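D-3-phosphoglycerate dehydrogenase (Sulfolobus tokodaii, PDB 2EKL) probably catalyses the NAD-dependent oxidation of D-3-phosphoglycerate, the first step of the phosphorylated pathway of serine biosynthesis. Local coordinates at residues E290-K293 against R294-E297; I17-K20 against T21-K25. All blocks are in the same frame, centred on the assembly; numbering follows the deposited sequence.

Interaction 1: residues E290-K293 against R294-E297; sequences EAQK and RVAE
Arg-294 folds back over the turn that precedes it, laying one face of its guanidinium against the backbone of Glu-290 and Ala-291. Glu-290 O sits 3.6 Å above the guanidinium plane and Ala-291 CA 3.8 Å above it, both displaced toward the rim, while NH2 of Arg-294 also lies 4.0 Å from Ala-291 CB. The chain runs toward the helix's N-terminal end, and a bend at chi3 (-62°) swings the guanidinium inward against the backbone. On another side of the helix Lys-293 and Glu-297 cross obliquely. With CG anti to the backbone N (chi1 176°) and the rest of its chain extended, Lys-293 runs past the carboxylate, and the nearest approach is made by a carbon, CE, 3.0 Å from Glu-297 OE2. The ammonium itself stays 3.9 Å from that oxygen, NZ to OE2, a long salt bridge on an exposed surface. Glu-290 with Arg-294 and Lys-293 with Glu-297 are i to i+4 neighbours, Ala-291 with Arg-294 i to i+3, in the first turns of helix 289-309, the long C-terminal helix, which starts near the NAD site and packs along helix 16-24. Regular alpha-helical bonds hold the backbone beneath them, among them Arg-294 N to Glu-290 O and Glu-297 N to Lys-293 O. Val-295 packs CG2 3.3 Å from Ala-291 O and turns its side chain to Ile-77 and Ala-100. Farther out, Arg-294 NH2 bonds to Ala-100 O and forms a salt bridge with Glu-139 of the second subunit, and Glu-290 pairs with Lys-143 of that subunit.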
ATOM      1  N   GLU A 290      -1.244  -9.003 -15.557  1.00 15.94           N
ATOM      2  CA  GLU A 290      -2.660  -9.307 -15.732  1.00 16.81           C
ATOM      3  C   GLU A 290      -3.434  -8.224 -16.482  1.00 16.66           C
ATOM      4  O   GLU A 290      -4.199  -8.530 -17.403  1.00 16.91           O
ATOM      5  CB  GLU A 290      -3.319  -9.564 -14.368  1.00 16.86           C
ATOM      6  CG  GLU A 290      -2.824 -10.811 -13.631  1.00 18.29           C
ATOM      7  CD  GLU A 290      -1.467 -10.630 -12.959  1.00 18.62           C
ATOM      8  OE1 GLU A 290      -0.949  -9.493 -12.921  1.00 18.13           O
ATOM      9  OE2 GLU A 290      -0.924 -11.637 -12.450  1.00 19.04           O
ATOM     10  N   ALA A 291      -3.251  -6.963 -16.093  1.00 15.56           N
ATOM     11  CA  ALA A 291      -3.954  -5.866 -16.753  1.00 15.35           C
ATOM     12  C   ALA A 291      -3.533  -5.722 -18.210  1.00 16.19           C
ATOM     13  O   ALA A 291      -4.372  -5.524 -19.092  1.00 16.08           O
ATOM     14  CB  ALA A 291      -3.710  -4.554 -16.008  1.00 14.35           C
ATOM     15  N   GLN A 292      -2.234  -5.824 -18.462  1.00 15.95           N
ATOM     16  CA  GLN A 292      -1.722  -5.700 -19.818  1.00 18.14           C
ATOM     17  C   GLN A 292      -2.228  -6.833 -20.708  1.00 19.49           C
ATOM     18  O   GLN A 292      -2.457  -6.629 -21.900  1.00 17.98           O
ATOM     19  CB  GLN A 292      -0.194  -5.670 -19.809  1.00 19.03           C
ATOM     20  CG  GLN A 292       0.400  -4.348 -19.323  1.00 20.60           C
ATOM     21  CD  GLN A 292      -0.172  -3.143 -20.053  1.00 23.99           C
ATOM     22  OE1 GLN A 292      -1.031  -2.431 -19.527  1.00 28.47           O
ATOM     23  NE2 GLN A 292       0.292  -2.918 -21.275  1.00 20.65           N
ATOM     24  N   LYS A 293      -2.400  -8.022 -20.135  1.00 19.20           N
ATOM     25  CA  LYS A 293      -2.910  -9.150 -20.908  1.00 20.74           C
ATOM     26  C   LYS A 293      -4.381  -8.891 -21.232  1.00 21.80           C
ATOM     27  O   LYS A 293      -4.849  -9.190 -22.335  1.00 21.58           O
ATOM     28  CB  LYS A 293      -2.784 -10.462 -20.127  1.00 21.92           C
ATOM     29  CG  LYS A 293      -3.388 -11.658 -20.859  1.00 26.59           C
ATOM     30  CD  LYS A 293      -3.382 -12.916 -20.002  1.00 31.81           C
ATOM     31  CE  LYS A 293      -4.081 -14.067 -20.711  1.00 34.82           C
ATOM     32  NZ  LYS A 293      -4.183 -15.275 -19.850  1.00 37.59           N
ATOM     33  N   ARG A 294      -5.116  -8.334 -20.274  1.00 19.49           N
ATOM     34  CA  ARG A 294      -6.525  -8.043 -20.515  1.00 20.52           C
ATOM     35  C   ARG A 294      -6.676  -6.968 -21.588  1.00 20.51           C
ATOM     36  O   ARG A 294      -7.607  -7.022 -22.396  1.00 20.18           O
ATOM     37  CB  ARG A 294      -7.227  -7.600 -19.227  1.00 18.95           C
ATOM     38  CG  ARG A 294      -7.465  -8.733 -18.236  1.00 24.15           C
ATOM     39  CD  ARG A 294      -8.578  -8.368 -17.271  1.00 22.32           C
ATOM     40  NE  ARG A 294      -8.221  -7.200 -16.482  1.00 23.94           N
ATOM     41  CZ  ARG A 294      -7.449  -7.236 -15.401  1.00 20.54           C
ATOM     42  NH1 ARG A 294      -6.956  -8.394 -14.970  1.00 18.50           N
ATOM     43  NH2 ARG A 294      -7.160  -6.110 -14.762  1.00 20.37           N
ATOM     44  N   VAL A 295      -5.770  -5.995 -21.600  1.00 18.75           N
ATOM     45  CA  VAL A 295      -5.826  -4.939 -22.606  1.00 20.75           C
ATOM     46  C   VAL A 295      -5.705  -5.568 -23.991  1.00 21.83           C
ATOM     47  O   VAL A 295      -6.478  -5.255 -24.896  1.00 21.73           O
ATOM     48  CB  VAL A 295      -4.691  -3.903 -22.411  1.00 20.53           C
ATOM     49  CG1 VAL A 295      -4.602  -2.986 -23.625  1.00 22.14           C
ATOM     50  CG2 VAL A 295      -4.961  -3.070 -21.162  1.00 20.52           C
ATOM     51  N   ALA A 296      -4.743  -6.470 -24.147  1.00 21.03           N
ATOM     52  CA  ALA A 296      -4.534  -7.142 -25.425  1.00 21.67           C
ATOM     53  C   ALA A 296      -5.732  -8.006 -25.812  1.00 21.75           C
ATOM     54  O   ALA A 296      -6.214  -7.933 -26.946  1.00 22.46           O
ATOM     55  CB  ALA A 296      -3.267  -7.996 -25.369  1.00 21.79           C
ATOM     56  N   GLU A 297      -6.213  -8.819 -24.874  1.00 21.43           N
ATOM     57  CA  GLU A 297      -7.351  -9.703 -25.132  1.00 22.38           C
ATOM     58  C   GLU A 297      -8.635  -8.950 -25.447  1.00 22.59           C
ATOM     59  O   GLU A 297      -9.370  -9.317 -26.364  1.00 21.06           O
ATOM     60  CB  GLU A 297      -7.603 -10.619 -23.934  1.00 24.12           C
ATOM     61  CG  GLU A 297      -6.413 -11.471 -23.535  1.00 29.78           C
ATOM     62  CD  GLU A 297      -6.771 -12.496 -22.480  1.00 31.90           C
ATOM     63  OE1 GLU A 297      -7.482 -12.137 -21.517  1.00 35.20           O
ATOM     64  OE2 GLU A 297      -6.338 -13.660 -22.608  1.00 36.24           O
TER

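Interaction 2: residues I17-K20 against T21-K25; sequences ILIK and TLREK
Ile-17 O takes two hydrogen bonds from Thr-21: the hydroxyl OG1 gives one at 2.7 Å and the backbone N the other at 3.0 Å. The two donors arrive from opposite faces of the carbonyl plane, OG1 tilted 32° from it. Thr-21 reaches the oxygen because its OG1 stands anti to its own carbonyl carbon (chi1 -62°), beside the backbone N. Further main-chain bonds follow, including Leu-22 N to Leu-18 O and Arg-23 N to Ile-19 O, as expected of an alpha-helix. The ionic contact is Lys-20 with Glu-24. The lysine chain stays extended until chi4 and bends there, which brings NZ to 2.7 Å from Glu-24 OE2; the ammonium meets this oxygen from above the carboxylate plane, 43° out of it. The apolar contact is between Leu-18 and Leu-22, which lie alongside each other, pointing the same way, with CD2 of Leu-18 3.5 Å from CD1 of Leu-22. In a van der Waals contact of a methyl with a guanidinium face, Ile-19 sets its CG2 3.3 Å above the plane of the Arg-23 group, toward the rim, and the same methyl touches the aliphatic CD of Arg-23 at 3.8 Å. Helix 16-24 is the crossover of the beta-alpha-beta unit joining strands 7-10 and 28-31; Leu-22 and Arg-23 both rest on Val-29, whereas Thr-21 faces Thr-300 and Leu-304 of helix 289-309. With its hydroxyl turned back onto Ile-17 O, Thr-21 meets that helix with its polar hydrogen already engaged, and the charges of Lys-20 and Glu-24 probably offset each other on the exposed side.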
ATOM      1  N   ILE A  17      -0.669 -11.660 -29.357  1.00 30.09           N
ATOM      2  CA  ILE A  17      -1.963 -12.335 -29.371  1.00 29.44           C
ATOM      3  C   ILE A  17      -2.893 -11.757 -30.437  1.00 28.55           C
ATOM      4  O   ILE A  17      -3.550 -12.502 -31.168  1.00 27.78           O
ATOM      5  CB  ILE A  17      -2.664 -12.248 -27.994  1.00 31.19           C
ATOM      6  CG1 ILE A  17      -4.007 -12.984 -28.038  1.00 33.23           C
ATOM      7  CG2 ILE A  17      -2.889 -10.795 -27.611  1.00 31.77           C
ATOM      8  CD1 ILE A  17      -3.898 -14.456 -28.376  1.00 35.52           C
ATOM      9  N   LEU A  18      -2.935 -10.431 -30.533  1.00 26.90           N
ATOM     10  CA  LEU A  18      -3.792  -9.755 -31.501  1.00 25.90           C
ATOM     11  C   LEU A  18      -3.348 -10.035 -32.933  1.00 25.33           C
ATOM     12  O   LEU A  18      -4.170 -10.337 -33.795  1.00 24.29           O
ATOM     13  CB  LEU A  18      -3.798  -8.244 -31.233  1.00 26.62           C
ATOM     14  CG  LEU A  18      -4.803  -7.367 -31.992  1.00 27.52           C
ATOM     15  CD1 LEU A  18      -5.014  -6.065 -31.225  1.00 29.11           C
ATOM     16  CD2 LEU A  18      -4.311  -7.080 -33.399  1.00 26.59           C
ATOM     17  N   ILE A  19      -2.046  -9.936 -33.182  1.00 23.62           N
ATOM     18  CA  ILE A  19      -1.515 -10.180 -34.516  1.00 24.49           C
ATOM     19  C   ILE A  19      -1.752 -11.633 -34.925  1.00 22.54           C
ATOM     20  O   ILE A  19      -2.181 -11.913 -36.044  1.00 22.93           O
ATOM     21  CB  ILE A  19      -0.002  -9.889 -34.572  1.00 25.68           C
ATOM     22  CG1 ILE A  19       0.261  -8.436 -34.175  1.00 27.83           C
ATOM     23  CG2 ILE A  19       0.525 -10.151 -35.975  1.00 27.13           C
ATOM     24  CD1 ILE A  19       1.735  -8.067 -34.143  1.00 30.32           C
ATOM     25  N   LYS A  20      -1.467 -12.550 -34.008  1.00 22.14           N
ATOM     26  CA  LYS A  20      -1.649 -13.978 -34.262  1.00 22.66           C
ATOM     27  C   LYS A  20      -3.106 -14.290 -34.587  1.00 22.87           C
ATOM     28  O   LYS A  20      -3.398 -15.047 -35.513  1.00 22.07           O
ATOM     29  CB  LYS A  20      -1.204 -14.784 -33.039  1.00 23.61           C
ATOM     30  CG  LYS A  20      -1.597 -16.257 -33.064  1.00 24.82           C
ATOM     31  CD  LYS A  20      -0.974 -17.011 -31.894  1.00 24.82           C
ATOM     32  CE  LYS A  20      -1.561 -18.410 -31.750  1.00 27.77           C
ATOM     33  NZ  LYS A  20      -1.388 -19.221 -32.986  1.00 26.59           N
ATOM     34  N   THR A  21      -4.017 -13.693 -33.827  1.00 21.98           N
ATOM     35  CA  THR A  21      -5.443 -13.914 -34.027  1.00 21.94           C
ATOM     36  C   THR A  21      -5.898 -13.463 -35.412  1.00 22.91           C
ATOM     37  O   THR A  21      -6.656 -14.165 -36.083  1.00 23.81           O
ATOM     38  CB  THR A  21      -6.261 -13.185 -32.935  1.00 23.14           C
ATOM     39  OG1 THR A  21      -5.918 -13.727 -31.653  1.00 21.45           O
ATOM     40  CG2 THR A  21      -7.755 -13.366 -33.166  1.00 25.04           C
ATOM     41  N   LEU A  22      -5.425 -12.299 -35.845  1.00 22.80           N
ATOM     42  CA  LEU A  22      -5.783 -11.775 -37.156  1.00 23.87           C
ATOM     43  C   LEU A  22      -5.188 -12.639 -38.263  1.00 23.93           C
ATOM     44  O   LEU A  22      -5.867 -12.974 -39.233  1.00 24.93           O
ATOM     45  CB  LEU A  22      -5.288 -10.335 -37.305  1.00 25.48           C
ATOM     46  CG  LEU A  22      -5.983  -9.294 -36.422  1.00 26.37           C
ATOM     47  CD1 LEU A  22      -5.342  -7.933 -36.634  1.00 26.90           C
ATOM     48  CD2 LEU A  22      -7.472  -9.248 -36.759  1.00 27.21           C
ATOM     49  N   ARG A  23      -3.919 -13.002 -38.116  1.00 23.32           N
ATOM     50  CA  ARG A  23      -3.263 -13.824 -39.121  1.00 24.71           C
ATOM     51  C   ARG A  23      -3.920 -15.194 -39.260  1.00 24.82           C
ATOM     52  O   ARG A  23      -4.095 -15.685 -40.375  1.00 25.30           O
ATOM     53  CB  ARG A  23      -1.770 -13.959 -38.795  1.00 27.35           C
ATOM     54  CG  ARG A  23      -0.989 -12.711 -39.182  1.00 29.04           C
ATOM     55  CD  ARG A  23       0.459 -12.729 -38.731  1.00 31.63           C
ATOM     56  NE  ARG A  23       1.170 -11.584 -39.295  1.00 34.00           N
ATOM     57  CZ  ARG A  23       2.350 -11.141 -38.875  1.00 35.66           C
ATOM     58  NH1 ARG A  23       2.974 -11.745 -37.874  1.00 35.75           N
ATOM     59  NH2 ARG A  23       2.904 -10.086 -39.459  1.00 37.01           N
ATOM     60  N   GLU A  24      -4.300 -15.799 -38.138  1.00 25.86           N
ATOM     61  CA  GLU A  24      -4.947 -17.109 -38.166  1.00 27.53           C
ATOM     62  C   GLU A  24      -6.235 -17.075 -38.974  1.00 28.82           C
ATOM     63  O   GLU A  24      -6.640 -18.085 -39.552  1.00 29.37           O
ATOM     64  CB  GLU A  24      -5.291 -17.583 -36.754  1.00 27.69           C
ATOM     65  CG  GLU A  24      -4.116 -17.759 -35.826  1.00 28.09           C
ATOM     66  CD  GLU A  24      -4.545 -18.282 -34.475  1.00 30.71           C
ATOM     67  OE1 GLU A  24      -5.562 -17.786 -33.941  1.00 30.20           O
ATOM     68  OE2 GLU A  24      -3.868 -19.181 -33.944  1.00 30.07           O
ATOM     69  N   LYS A  25      -6.885 -15.917 -39.003  1.00 29.34           N
ATOM     70  CA  LYS A  25      -8.144 -15.781 -39.722  1.00 30.46           C
ATOM     71  C   LYS A  25      -8.003 -15.325 -41.170  1.00 29.61           C
ATOM     72  O   LYS A  25      -8.984 -14.954 -41.812  1.00 29.29           O
ATOM     73  CB  LYS A  25      -9.077 -14.850 -38.946  1.00 32.12           C
ATOM     74  CG  LYS A  25      -9.446 -15.407 -37.576  1.00 34.01           C
ATOM     75  CD  LYS A  25     -10.476 -14.556 -36.864  1.00 35.17           C
ATOM     76  CE  LYS A  25     -10.787 -15.124 -35.489  1.00 35.75           C
ATOM     77  NZ  LYS A  25     -11.352 -16.500 -35.563  1.00 36.98           N
TER

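Overall arrangement
Interactions 1 and 2 belong to two different helices, 289-309 and 16-24, that pack against each other. Their centres are about 16 Å apart, and they meet directly where Ala-296 CB of interaction 1 touches Ile-17 CG2 of interaction 2 at 3.6 Å. Leu-18 and Thr-21 extend this helix-to-helix packing onto Thr-300, one turn farther along. The cofactor lies toward the N-terminal end of helix 289-309: the side chain of Gln-292 is about 8 Å from bound NAD and about 4 Å from that of Ala-286, an NAD-binding residue. Interaction 2 is remote from the NAD-binding residues. The second subunit reaches residues of interaction 1, whereas no other chain of the assembly touches residues 17-25.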